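Local coordinates for protein exported gluconolactonase (Xanthomonas campestris pv. campestris, PDB 3DR2) that probably hydrolyses gluconolactone to gluconate, as a calcium-binding six-bladed beta-propeller of the SMP-30/gluconolactonase family that forms a dimer, at residues S132-I137 with P149-R154; W145-P150 with H169-L174; F87-A92 with C102-R107; G127-S132 with D163-H168. All coordinates share one frame; numbering follows the deposited sequence.

Contact 1 of 4, residues S132-I137 with P149-R154. With CA (calcium ion), chain D.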
loop_
_atom_site.group_PDB
_atom_site.type_symbol
_atom_site.label_atom_id
_atom_site.label_comp_id
_atom_site.label_asym_id
_atom_site.label_seq_id
_atom_site.Cartn_x
_atom_site.Cartn_y
_atom_site.Cartn_z
ATOM N N SER A 132 7.498 3.393 17.445
ATOM C CA SER A 132 7.305 2.608 16.225
ATOM C C SER A 132 8.677 2.176 15.717
ATOM O O SER A 132 9.301 2.870 14.910
ATOM C CB SER A 132 6.574 3.430 15.157
ATOM O OG SER A 132 7.076 4.755 15.088
ATOM N N PRO A 133 9.177 1.031 16.217
ATOM C CA PRO A 133 10.481 0.483 15.831
ATOM C C PRO A 133 10.625 0.548 14.322
ATOM O O PRO A 133 9.756 0.082 13.581
ATOM C CB PRO A 133 10.419 -0.939 16.362
ATOM C CG PRO A 133 9.631 -0.759 17.627
ATOM C CD PRO A 133 8.509 0.147 17.189
ATOM N N ASN A 134 11.737 1.122 13.885
ATOM C CA ASN A 134 11.997 1.338 12.471
ATOM C C ASN A 134 12.976 0.351 11.832
ATOM O O ASN A 134 12.642 -0.312 10.847
ATOM C CB ASN A 134 12.491 2.779 12.301
ATOM C CG ASN A 134 12.516 3.224 10.858
ATOM O OD1 ASN A 134 13.319 2.736 10.066
ATOM N ND2 ASN A 134 11.636 4.159 10.508
ATOM N N ASP A 135 14.182 0.253 12.381
ATOM C CA ASP A 135 15.180 -0.667 11.836
ATOM C C ASP A 135 15.870 -1.387 12.996
ATOM O O ASP A 135 15.864 -0.898 14.133
ATOM C CB ASP A 135 16.194 0.114 10.983
ATOM C CG ASP A 135 16.850 -0.742 9.906
ATOM O OD1 ASP A 135 17.488 -0.162 8.996
ATOM O OD2 ASP A 135 16.731 -1.984 9.965
ATOM N N LEU A 136 16.449 -2.553 12.720
ATOM C CA LEU A 136 17.116 -3.315 13.773
ATOM C C LEU A 136 18.276 -4.144 13.254
ATOM O O LEU A 136 18.391 -4.393 12.051
ATOM C CB LEU A 136 16.114 -4.243 14.478
ATOM C CG LEU A 136 15.705 -5.558 13.798
ATOM C CD1 LEU A 136 14.672 -6.262 14.669
ATOM C CD2 LEU A 136 15.136 -5.293 12.405
ATOM N N ILE A 137 19.146 -4.548 14.177
ATOM C CA ILE A 137 20.301 -5.376 13.862
ATOM C C ILE A 137 20.507 -6.319 15.035
ATOM O O ILE A 137 19.958 -6.107 16.118
ATOM C CB ILE A 137 21.593 -4.537 13.662
ATOM C CG1 ILE A 137 21.932 -3.771 14.946
ATOM C CG2 ILE A 137 21.414 -3.592 12.484
ATOM C CD1 ILE A 137 23.231 -2.969 14.875
ATOM N N PRO A 149 12.007 5.769 16.133
ATOM C CA PRO A 149 11.497 7.090 15.767
ATOM C C PRO A 149 9.969 6.987 15.746
ATOM O O PRO A 149 9.422 5.885 15.809
ATOM C CB PRO A 149 12.090 7.306 14.380
ATOM C CG PRO A 149 12.004 5.927 13.800
ATOM C CD PRO A 149 12.487 5.042 14.944
ATOM N N PRO A 150 9.258 8.122 15.666
ATOM C CA PRO A 150 7.790 8.112 15.645
ATOM C C PRO A 150 7.137 8.081 14.261
ATOM O O PRO A 150 5.952 8.387 14.135
ATOM C CB PRO A 150 7.445 9.393 16.388
ATOM C CG PRO A 150 8.482 10.321 15.854
ATOM C CD PRO A 150 9.759 9.489 15.896
ATOM N N PHE A 151 7.889 7.711 13.231
ATOM C CA PHE A 151 7.327 7.684 11.881
ATOM C C PHE A 151 6.029 6.888 11.775
ATOM O O PHE A 151 5.088 7.312 11.097
ATOM C CB PHE A 151 8.361 7.141 10.891
ATOM C CG PHE A 151 9.520 8.070 10.660
ATOM C CD1 PHE A 151 9.312 9.340 10.126
ATOM C CD2 PHE A 151 10.817 7.684 10.983
ATOM C CE1 PHE A 151 10.383 10.208 9.919
ATOM C CE2 PHE A 151 11.891 8.546 10.780
ATOM C CZ PHE A 151 11.673 9.810 10.247
ATOM N N GLY A 152 5.974 5.744 12.449
ATOM C CA GLY A 152 4.784 4.910 12.410
ATOM C C GLY A 152 3.568 5.479 13.126
ATOM O O GLY A 152 2.480 4.910 13.055
ATOM N N LEU A 153 3.747 6.605 13.812
ATOM C CA LEU A 153 2.652 7.235 14.549
ATOM C C LEU A 153 2.106 8.490 13.876
ATOM O O LEU A 153 1.162 9.102 14.382
ATOM C CB LEU A 153 3.117 7.625 15.953
ATOM C CG LEU A 153 3.639 6.519 16.862
ATOM C CD1 LEU A 153 4.118 7.128 18.181
ATOM C CD2 LEU A 153 2.535 5.507 17.102
ATOM N N ARG A 154 2.680 8.870 12.741
ATOM C CA ARG A 154 2.247 10.091 12.082
ATOM C C ARG A 154 2.021 9.971 10.579
ATOM O O ARG A 154 2.167 10.946 9.841
ATOM C CB ARG A 154 3.260 11.196 12.399
ATOM C CG ARG A 154 3.298 11.538 13.900
ATOM C CD ARG A 154 4.603 12.195 14.350
ATOM N NE ARG A 154 4.577 12.506 15.784
ATOM C CZ ARG A 154 5.625 12.939 16.484
ATOM N NH1 ARG A 154 6.798 13.117 15.893
ATOM N NH2 ARG A 154 5.501 13.199 17.781
HETATM CA CA CA D . 14.382 2.982 7.930
HETATM O O HOH W 1 12.043 3.849 7.432
HETATM O O HOH W 2 13.886 0.661 8.336
HETATM O O HOH W 3 16.623 2.263 8.377
HETATM O O HOH W 4 15.385 1.961 5.941
#
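Asn-134 and Pro-149 pack together beside the calcium ion of this six-bladed beta-propeller, where the loop entering strand 136-138 meets the loop that leaves strand 144-147. CB and CG of Asn-134 lie against the Pro-149 ring, with CB 3.5 Å from Pro-149 CD, and the two side chains cross at about a right angle. CG is carried beside the carbonyl carbon (chi1 -168°), which directs the amide at the metal and leaves CG 3.5 Å from the calcium ion. There the two ends diverge. OD1 binds the calcium ion at 2.4 Å; Glu-48, Asn-191 and Asp-242 supply the other protein ligands. ND2 gives a hydrogen bond to a metal-bound water and also lies 3.6 Å from Phe-151 CD2, with the amide and ring planes 67° apart. The amide thus grips the metal and its water shell, which fixes the rotation of the group. Metal-bound waters also donate to Asn-134 O and to Asp-135 OD1, so the shell is tied to the backbone and to the next side chain.

Farther from the metal, Ser-132 OG sits between its own backbone N and carbonyl carbon (chi1 43°) and faces the turn at 149-152. This buried hydroxyl donates to Pro-149 O at 2.7 Å, and accepts a bent bond from Gly-152 N, 3.0 Å from OG.

Contact 2 of 4, residues W145-P150 with H169-L174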
loop_
_atom_site.group_PDB
_atom_site.type_symbol
_atom_site.label_atom_id
_atom_site.label_comp_id
_atom_site.label_asym_id
_atom_site.label_seq_id
_atom_site.Cartn_x
_atom_site.Cartn_y
_atom_site.Cartn_z
ATOM N N TRP A 145 19.452 -4.740 18.600
ATOM C CA TRP A 145 19.521 -3.287 18.733
ATOM C C TRP A 145 18.560 -2.680 17.723
ATOM O O TRP A 145 18.492 -3.137 16.586
ATOM C CB TRP A 145 20.927 -2.775 18.420
ATOM C CG TRP A 145 21.981 -3.150 19.413
ATOM C CD1 TRP A 145 22.462 -4.401 19.677
ATOM C CD2 TRP A 145 22.712 -2.251 20.250
ATOM N NE1 TRP A 145 23.458 -4.333 20.631
ATOM C CE2 TRP A 145 23.627 -3.026 20.999
ATOM C CE3 TRP A 145 22.683 -0.864 20.442
ATOM C CZ2 TRP A 145 24.507 -2.455 21.924
ATOM C CZ3 TRP A 145 23.559 -0.297 21.362
ATOM C CH2 TRP A 145 24.458 -1.095 22.091
ATOM N N PHE A 146 17.829 -1.647 18.118
ATOM C CA PHE A 146 16.893 -1.037 17.181
ATOM C C PHE A 146 16.643 0.439 17.443
ATOM O O PHE A 146 16.941 0.949 18.520
ATOM C CB PHE A 146 15.573 -1.816 17.191
ATOM C CG PHE A 146 14.801 -1.717 18.488
ATOM C CD1 PHE A 146 13.840 -0.726 18.664
ATOM C CD2 PHE A 146 14.992 -2.651 19.503
ATOM C CE1 PHE A 146 13.072 -0.666 19.829
ATOM C CE2 PHE A 146 14.234 -2.604 20.674
ATOM C CZ PHE A 146 13.268 -1.609 20.836
ATOM N N THR A 147 16.113 1.121 16.430
ATOM C CA THR A 147 15.802 2.542 16.515
ATOM C C THR A 147 14.298 2.713 16.709
ATOM O O THR A 147 13.496 1.940 16.175
ATOM C CB THR A 147 16.212 3.273 15.231
ATOM O OG1 THR A 147 15.589 2.637 14.102
ATOM C CG2 THR A 147 17.719 3.242 15.066
ATOM N N ASP A 148 13.916 3.740 17.460
ATOM C CA ASP A 148 12.509 3.967 17.733
ATOM C C ASP A 148 11.974 5.367 17.412
ATOM O O ASP A 148 11.536 6.091 18.301
ATOM C CB ASP A 148 12.219 3.637 19.203
ATOM C CG ASP A 148 10.739 3.512 19.489
ATOM O OD1 ASP A 148 10.298 3.915 20.587
ATOM O OD2 ASP A 148 10.008 3.004 18.618
ATOM N N PRO A 149 12.007 5.769 16.133
ATOM C CA PRO A 149 11.497 7.090 15.767
ATOM C C PRO A 149 9.969 6.987 15.746
ATOM O O PRO A 149 9.422 5.885 15.809
ATOM C CB PRO A 149 12.090 7.306 14.380
ATOM C CG PRO A 149 12.004 5.927 13.800
ATOM C CD PRO A 149 12.487 5.042 14.944
ATOM N N PRO A 150 9.258 8.122 15.666
ATOM C CA PRO A 150 7.790 8.112 15.645
ATOM C C PRO A 150 7.137 8.081 14.261
ATOM O O PRO A 150 5.952 8.387 14.135
ATOM C CB PRO A 150 7.445 9.393 16.388
ATOM C CG PRO A 150 8.482 10.321 15.854
ATOM C CD PRO A 150 9.759 9.489 15.896
ATOM N N HIS A 169 13.099 9.494 21.366
ATOM C CA HIS A 169 13.251 8.589 20.220
ATOM C C HIS A 169 14.595 7.953 20.531
ATOM O O HIS A 169 15.631 8.585 20.346
ATOM C CB HIS A 169 13.382 9.362 18.908
ATOM C CG HIS A 169 12.268 10.323 18.646
ATOM N ND1 HIS A 169 12.324 11.256 17.635
ATOM C CD2 HIS A 169 11.074 10.499 19.259
ATOM C CE1 HIS A 169 11.211 11.969 17.635
ATOM N NE2 HIS A 169 10.436 11.530 18.611
ATOM N N SER A 170 14.593 6.706 20.979
ATOM C CA SER A 170 15.846 6.085 21.371
ATOM C C SER A 170 16.343 4.916 20.548
ATOM O O SER A 170 15.628 4.367 19.711
ATOM C CB SER A 170 15.738 5.629 22.827
ATOM O OG SER A 170 15.270 6.677 23.654
ATOM N N VAL A 171 17.602 4.569 20.797
ATOM C CA VAL A 171 18.244 3.413 20.194
ATOM C C VAL A 171 18.235 2.497 21.409
ATOM O O VAL A 171 18.694 2.892 22.480
ATOM C CB VAL A 171 19.711 3.684 19.790
ATOM C CG1 VAL A 171 20.389 2.372 19.416
ATOM C CG2 VAL A 171 19.766 4.642 18.610
ATOM N N TYR A 172 17.688 1.298 21.258
ATOM C CA TYR A 172 17.618 0.361 22.372
ATOM C C TYR A 172 18.402 -0.914 22.125
ATOM O O TYR A 172 18.700 -1.268 20.983
ATOM C CB TYR A 172 16.172 -0.052 22.655
ATOM C CG TYR A 172 15.236 1.055 23.067
ATOM C CD1 TYR A 172 14.548 1.804 22.118
ATOM C CD2 TYR A 172 15.000 1.322 24.415
ATOM C CE1 TYR A 172 13.642 2.785 22.497
ATOM C CE2 TYR A 172 14.102 2.297 24.806
ATOM C CZ TYR A 172 13.424 3.027 23.844
ATOM O OH TYR A 172 12.538 3.997 24.234
ATOM N N ARG A 173 18.721 -1.604 23.217
ATOM C CA ARG A 173 19.422 -2.879 23.157
ATOM C C ARG A 173 18.596 -3.900 23.927
ATOM O O ARG A 173 18.297 -3.703 25.107
ATOM C CB ARG A 173 20.817 -2.790 23.782
ATOM C CG ARG A 173 21.512 -4.146 23.882
ATOM C CD ARG A 173 22.935 -4.021 24.403
ATOM N NE ARG A 173 23.608 -5.319 24.473
ATOM C CZ ARG A 173 23.481 -6.179 25.480
ATOM N NH1 ARG A 173 24.128 -7.337 25.454
ATOM N NH2 ARG A 173 22.720 -5.879 26.520
ATOM N N LEU A 174 18.220 -4.985 23.257
ATOM C CA LEU A 174 17.431 -6.033 23.891
ATOM C C LEU A 174 18.364 -7.215 24.130
ATOM O O LEU A 174 18.777 -7.891 23.191
ATOM C CB LEU A 174 16.267 -6.459 22.984
ATOM C CG LEU A 174 15.063 -7.147 23.646
ATOM C CD1 LEU A 174 14.154 -7.710 22.563
ATOM C CD2 LEU A 174 15.513 -8.256 24.565
HETATM O O HOH W 5 25.070 -6.207 22.273
HETATM O O HOH W 6 11.973 5.567 22.032
#
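Phe-146 and Tyr-172 exchange two backbone hydrogen bonds: Phe-146 N to Tyr-172 O, and Tyr-172 N to Phe-146 O at 2.9 Å. Asp-148 N extends the ladder to Ser-170 O. Flanking this pair, Trp-145 with Arg-173 and Thr-147 with Val-171 are non-hydrogen-bonded.

In the CH-pi contacts, Arg-173 CB stands over the six-membered ring of Trp-145, 4.0 Å from its centroid, and the extended chain crosses the indole until CD reaches Trp-145 CZ2 at 3.3 Å. Tyr-172 CB covers a face of the Phe-146 ring. Pro-150 CD sits over the centre of the His-169 imidazole, 3.4 Å from the ring centroid.

These are the middle strands of a four-stranded antiparallel propeller blade, between strands 136-138 and 182-187. Trp-145 and Val-171 share one face, where Leu-202 and Val-204 pack.

The Phe-146 and Tyr-172 rings are nearly parallel (25°) but slid apart.

One water accepts from Trp-145 NE1 and Arg-173 NE; the guanidinium also bonds Gln-182 and forms a salt bridge with Asp-141. Another donates to Asp-148 OD1 and accepts from Ser-170 N and from Tyr-172 OH, which lies 2.8 Å from the water oxygen. The Asp-148 carboxylate also takes the backbone N of Ser-132 (OD2) and of Asn-131 (OD1).

Contact 3 of 4, residues F87-A92 with C102-R107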
loop_
_atom_site.group_PDB
_atom_site.type_symbol
_atom_site.label_atom_id
_atom_site.label_comp_id
_atom_site.label_asym_id
_atom_site.label_seq_id
_atom_site.Cartn_x
_atom_site.Cartn_y
_atom_site.Cartn_z
ATOM N N PHE A 87 2.267 -3.517 9.618
ATOM C CA PHE A 87 3.226 -2.556 9.096
ATOM C C PHE A 87 4.669 -2.840 9.483
ATOM O O PHE A 87 5.345 -2.004 10.082
ATOM C CB PHE A 87 2.831 -1.137 9.517
ATOM C CG PHE A 87 1.470 -0.732 9.040
ATOM C CD1 PHE A 87 0.358 -0.879 9.863
ATOM C CD2 PHE A 87 1.289 -0.262 7.744
ATOM C CE1 PHE A 87 -0.918 -0.565 9.397
ATOM C CE2 PHE A 87 0.021 0.052 7.270
ATOM C CZ PHE A 87 -1.085 -0.099 8.096
ATOM N N THR A 88 5.133 -4.033 9.131
ATOM C CA THR A 88 6.502 -4.438 9.409
ATOM C C THR A 88 7.455 -3.604 8.556
ATOM O O THR A 88 7.220 -3.408 7.358
ATOM C CB THR A 88 6.692 -5.930 9.097
ATOM O OG1 THR A 88 5.814 -6.691 9.931
ATOM C CG2 THR A 88 8.124 -6.367 9.366
ATOM N N ASN A 89 8.519 -3.116 9.184
ATOM C CA ASN A 89 9.518 -2.282 8.521
ATOM C C ASN A 89 10.854 -3.025 8.476
ATOM O O ASN A 89 11.061 -3.876 7.618
ATOM C CB ASN A 89 9.654 -0.948 9.280
ATOM C CG ASN A 89 10.454 0.096 8.508
ATOM O OD1 ASN A 89 10.383 1.295 8.806
ATOM N ND2 ASN A 89 11.220 -0.351 7.522
ATOM N N GLY A 90 11.750 -2.729 9.411
ATOM C CA GLY A 90 13.033 -3.405 9.409
ATOM C C GLY A 90 12.968 -4.905 9.669
ATOM O O GLY A 90 12.080 -5.385 10.375
ATOM N N ASN A 91 13.902 -5.642 9.065
ATOM C CA ASN A 91 14.028 -7.091 9.257
ATOM C C ASN A 91 15.504 -7.365 9.524
ATOM O O ASN A 91 16.378 -6.612 9.080
ATOM C CB ASN A 91 13.644 -7.890 8.004
ATOM C CG ASN A 91 12.197 -7.729 7.623
ATOM O OD1 ASN A 91 11.297 -8.232 8.297
ATOM N ND2 ASN A 91 11.961 -7.022 6.527
ATOM N N ALA A 92 15.767 -8.452 10.241
ATOM C CA ALA A 92 17.124 -8.879 10.555
ATOM C C ALA A 92 17.055 -10.371 10.843
ATOM O O ALA A 92 15.967 -10.931 10.977
ATOM C CB ALA A 92 17.656 -8.129 11.767
ATOM N N CYS A 102 10.739 -5.271 12.999
ATOM C CA CYS A 102 10.336 -3.999 13.589
ATOM C C CYS A 102 8.938 -3.805 13.026
ATOM O O CYS A 102 8.762 -3.819 11.804
ATOM C CB CYS A 102 11.208 -2.850 13.096
ATOM S SG CYS A 102 12.799 -2.728 13.897
ATOM N N GLU A 103 7.945 -3.633 13.891
ATOM C CA GLU A 103 6.578 -3.450 13.419
ATOM C C GLU A 103 5.990 -2.112 13.850
ATOM O O GLU A 103 5.840 -1.844 15.045
ATOM C CB GLU A 103 5.688 -4.597 13.913
ATOM C CG GLU A 103 6.057 -5.945 13.299
ATOM C CD GLU A 103 5.097 -7.060 13.682
ATOM O OE1 GLU A 103 3.939 -6.752 14.018
ATOM O OE2 GLU A 103 5.496 -8.244 13.625
ATOM N N HIS A 104 5.671 -1.270 12.868
ATOM C CA HIS A 104 5.095 0.046 13.149
ATOM C C HIS A 104 3.729 -0.099 13.802
ATOM O O HIS A 104 3.393 0.638 14.726
ATOM C CB HIS A 104 4.900 0.859 11.863
ATOM C CG HIS A 104 6.142 1.498 11.323
ATOM N ND1 HIS A 104 6.103 2.412 10.291
ATOM C CD2 HIS A 104 7.449 1.355 11.649
ATOM C CE1 HIS A 104 7.332 2.804 10.005
ATOM N NE2 HIS A 104 8.168 2.177 10.814
ATOM N N GLY A 105 2.942 -1.043 13.294
ATOM C CA GLY A 105 1.603 -1.265 13.805
ATOM C C GLY A 105 1.528 -1.733 15.243
ATOM O O GLY A 105 0.863 -1.101 16.072
ATOM N N ARG A 106 2.187 -2.845 15.547
ATOM C CA ARG A 106 2.169 -3.356 16.910
ATOM C C ARG A 106 3.128 -2.567 17.797
ATOM O O ARG A 106 3.168 -2.767 19.014
ATOM C CB ARG A 106 2.508 -4.856 16.930
ATOM C CG ARG A 106 1.345 -5.727 16.450
ATOM C CD ARG A 106 1.490 -7.188 16.851
ATOM N NE ARG A 106 2.428 -7.912 16.001
ATOM C CZ ARG A 106 2.655 -9.220 16.089
ATOM N NH1 ARG A 106 3.522 -9.799 15.270
ATOM N NH2 ARG A 106 2.020 -9.950 17.000
ATOM N N ARG A 107 3.882 -1.660 17.173
ATOM C CA ARG A 107 4.850 -0.808 17.870
ATOM C C ARG A 107 5.742 -1.681 18.744
ATOM O O ARG A 107 5.835 -1.497 19.958
ATOM C CB ARG A 107 4.098 0.246 18.699
ATOM C CG ARG A 107 3.267 1.179 17.820
ATOM C CD ARG A 107 2.248 2.014 18.585
ATOM N NE ARG A 107 2.861 2.952 19.525
ATOM C CZ ARG A 107 2.179 3.832 20.252
ATOM N NH1 ARG A 107 0.859 3.904 20.145
ATOM N NH2 ARG A 107 2.815 4.633 21.095
HETATM O O HOH W 7 6.153 -9.083 11.134
#
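Asn-89 N and Cys-102 O form a short, nearly straight backbone hydrogen bond (2.7 Å, 175° at the hydrogen) in the tight half of this contact. Cys-102 N returns a bond to Gly-90 O, and Thr-88 CA packs 3.4 Å from Cys-102 O. Beyond the last paired residues, His-104 N reaches Phe-87 O from above the carbonyl plane, as segment 102-107 bends away. His-104 CB meets Phe-87 CB at 3.7 Å. Asn-89 CG lies anti to the backbone N (chi1 -168°), which carries OD1 to 3.1 Å from His-104 NE2, amide and ring planes 74° apart; His-104 ND1 bonds to Gln-158 O.

Strands 88-93 and 99-103 form the beta hairpin that opens a four-stranded propeller blade, with Thr-88 and Glu-103 as a non-hydrogen-bonded pair.

At the polar ends of that pair the contact is looser, bridged by water. Thr-88 OG1 touches Glu-103 CG at 3.5 Å, but a water, 2.7 Å from Thr-88 OG1, links this hydroxyl to Glu-103 OE2. Arg-106 holds the carboxylate side-on, NE to OE1 and NH1 to OE2, and Thr-110 also bonds to OE2. The Phe-87 ring turns from the hairpin, with its edge toward Gly-105 CA, and packs on Arg-68 of the second subunit.

Contact 4 of 4, residues G127-S132 with D163-H168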
loop_
_atom_site.group_PDB
_atom_site.type_symbol
_atom_site.label_atom_id
_atom_site.label_comp_id
_atom_site.label_asym_id
_atom_site.label_seq_id
_atom_site.Cartn_x
_atom_site.Cartn_y
_atom_site.Cartn_z
ATOM N N GLY A 127 6.915 0.304 30.888
ATOM C CA GLY A 127 5.471 0.162 30.848
ATOM C C GLY A 127 4.714 0.937 29.782
ATOM O O GLY A 127 3.502 0.767 29.643
ATOM N N LYS A 128 5.412 1.785 29.031
ATOM C CA LYS A 128 4.773 2.580 27.984
ATOM C C LYS A 128 5.098 2.013 26.604
ATOM O O LYS A 128 6.211 1.555 26.369
ATOM C CB LYS A 128 5.259 4.031 28.052
ATOM C CG LYS A 128 4.959 4.753 29.363
ATOM C CD LYS A 128 5.542 6.163 29.343
ATOM C CE LYS A 128 5.327 6.874 30.667
ATOM N NZ LYS A 128 5.854 8.266 30.655
ATOM N N ARG A 129 4.131 2.052 25.692
ATOM C CA ARG A 129 4.365 1.536 24.344
ATOM C C ARG A 129 5.494 2.278 23.636
ATOM O O ARG A 129 5.665 3.487 23.805
ATOM C CB ARG A 129 3.094 1.641 23.488
ATOM C CG ARG A 129 1.910 0.825 23.995
ATOM C CD ARG A 129 0.774 0.752 22.973
ATOM N NE ARG A 129 1.105 -0.085 21.819
ATOM C CZ ARG A 129 0.280 -0.315 20.798
ATOM N NH1 ARG A 129 -0.928 0.230 20.783
ATOM N NH2 ARG A 129 0.656 -1.094 19.791
ATOM N N LEU A 130 6.268 1.540 22.843
ATOM C CA LEU A 130 7.360 2.117 22.068
ATOM C C LEU A 130 6.687 2.982 21.005
ATOM O O LEU A 130 5.493 2.827 20.758
ATOM C CB LEU A 130 8.163 1.000 21.401
ATOM C CG LEU A 130 8.907 0.051 22.349
ATOM C CD1 LEU A 130 9.352 -1.204 21.606
ATOM C CD2 LEU A 130 10.105 0.777 22.934
ATOM N N ASN A 131 7.445 3.880 20.378
ATOM C CA ASN A 131 6.885 4.763 19.351
ATOM C C ASN A 131 6.498 3.983 18.088
ATOM O O ASN A 131 5.332 3.926 17.706
ATOM C CB ASN A 131 7.896 5.855 18.978
ATOM C CG ASN A 131 8.252 6.760 20.151
ATOM O OD1 ASN A 131 7.394 7.111 20.965
ATOM N ND2 ASN A 131 9.515 7.165 20.224
ATOM N N SER A 132 7.498 3.393 17.445
ATOM C CA SER A 132 7.305 2.608 16.225
ATOM C C SER A 132 8.677 2.176 15.717
ATOM O O SER A 132 9.301 2.870 14.910
ATOM C CB SER A 132 6.574 3.430 15.157
ATOM O OG SER A 132 7.076 4.755 15.088
ATOM N N ASP A 163 -0.540 9.705 19.609
ATOM C CA ASP A 163 0.419 10.549 20.298
ATOM C C ASP A 163 1.347 9.579 21.003
ATOM O O ASP A 163 0.888 8.633 21.645
ATOM C CB ASP A 163 -0.275 11.446 21.328
ATOM C CG ASP A 163 -1.070 12.565 20.686
ATOM O OD1 ASP A 163 -0.474 13.359 19.926
ATOM O OD2 ASP A 163 -2.290 12.653 20.944
ATOM N N PRO A 164 2.663 9.783 20.880
ATOM C CA PRO A 164 3.631 8.897 21.525
ATOM C C PRO A 164 3.491 8.896 23.041
ATOM O O PRO A 164 3.070 9.892 23.628
ATOM C CB PRO A 164 4.973 9.459 21.059
ATOM C CG PRO A 164 4.688 10.911 20.892
ATOM C CD PRO A 164 3.344 10.900 20.203
ATOM N N GLU A 165 3.830 7.772 23.664
ATOM C CA GLU A 165 3.758 7.644 25.118
ATOM C C GLU A 165 5.133 7.929 25.714
ATOM O O GLU A 165 5.260 8.218 26.905
ATOM C CB GLU A 165 3.311 6.233 25.512
ATOM C CG GLU A 165 1.937 5.846 25.001
ATOM C CD GLU A 165 1.459 4.506 25.546
ATOM O OE1 GLU A 165 0.428 4.003 25.059
ATOM O OE2 GLU A 165 2.108 3.958 26.464
ATOM N N LEU A 166 6.164 7.838 24.878
ATOM C CA LEU A 166 7.530 8.098 25.310
ATOM C C LEU A 166 7.931 9.500 24.863
ATOM O O LEU A 166 7.513 9.957 23.800
ATOM C CB LEU A 166 8.483 7.063 24.704
ATOM C CG LEU A 166 8.184 5.594 25.027
ATOM C CD1 LEU A 166 9.204 4.692 24.349
ATOM C CD2 LEU A 166 8.206 5.380 26.529
ATOM N N ALA A 167 8.738 10.178 25.676
ATOM C CA ALA A 167 9.186 11.530 25.360
ATOM C C ALA A 167 10.595 11.515 24.780
ATOM O O ALA A 167 11.372 12.454 24.968
ATOM C CB ALA A 167 9.147 12.397 26.616
ATOM N N HIS A 168 10.920 10.444 24.073
ATOM C CA HIS A 168 12.234 10.310 23.474
ATOM C C HIS A 168 12.214 9.293 22.341
ATOM O O HIS A 168 11.395 8.367 22.341
ATOM C CB HIS A 168 13.250 9.886 24.547
ATOM C CG HIS A 168 12.794 8.736 25.398
ATOM N ND1 HIS A 168 13.004 7.419 25.048
ATOM C CD2 HIS A 168 12.118 8.710 26.570
ATOM C CE1 HIS A 168 12.475 6.631 25.967
ATOM N NE2 HIS A 168 11.930 7.389 26.902
HETATM O O HOH W 8 5.280 5.863 22.333
#
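Glu-165 OE2 takes a hydrogen bond from the backbone N of Arg-129 at 2.9 Å. The N-H comes from above the carboxylate plane, 63° out of it. The extended Glu-165 chain brings its carboxylate to the start of the Arg-129 side chain, where OE1 rests 3.7 Å from Arg-129 CG. The guanidinium is turned at 81° to the carboxylate, and Arg-129 NE stays 5.3 Å from Glu-165 OE1; its NH2 bonds instead to Arg-106 O.

A single water ties the middle of the contact together. It donates to Arg-129 O and to Asn-131 OD1, and accepts from Glu-165 N, which lies 2.7 Å from the water oxygen. The other end of the Asn-131 amide gives ND2 to His-168 O at 3.1 Å, with the acceptor close to the amide plane. Both ends of this buried amide are therefore satisfied, and its rotation is fixed (chi2 -39°). The backbone N of Asn-131 is met by Asp-148 OD1, and Leu-130 O by Arg-107 NE.

Leu-166 fills in between the polar groups. Its CD2 lies 3.6 Å from Lys-128 CB, its CG packs on Arg-129 O, and CD1 reaches Leu-130.

Here two loops on the outer part of the propeller are joined: the link between successive blades and the long excursion between strands 144-147 and 169-174. Two direct hydrogen bonds and a shared water, with Leu-166 packed among them, join the loops, so directional bonds and apolar cover, with no direct Arg-129 to Glu-165 ion pair, probably set the fit.

Overall arrangement
The four contacts occupy two neighbouring blades of the propeller, their centres 7 to 15 Å apart. Contact 3, in the hairpin of strands 88-93 and 99-103, closes before the others open. Contact 4 then spans contact 1 along the chain, sharing Ser-132 with it, and contact 2 crosses contact 4, their segments alternating. Contacts 1 and 2 share Pro-149 and Pro-150 and both reach the next blade; contact 4 lies farthest out, about 21 Å from the chain centre. Asn-134 O to Gly-90 N joins contact 1 to contact 3, and Asp-148 OD2 to Ser-132 N joins contacts 1 and 4 to contact 2. Thus the loops from calcium site to rim are linked across the boundary between blades.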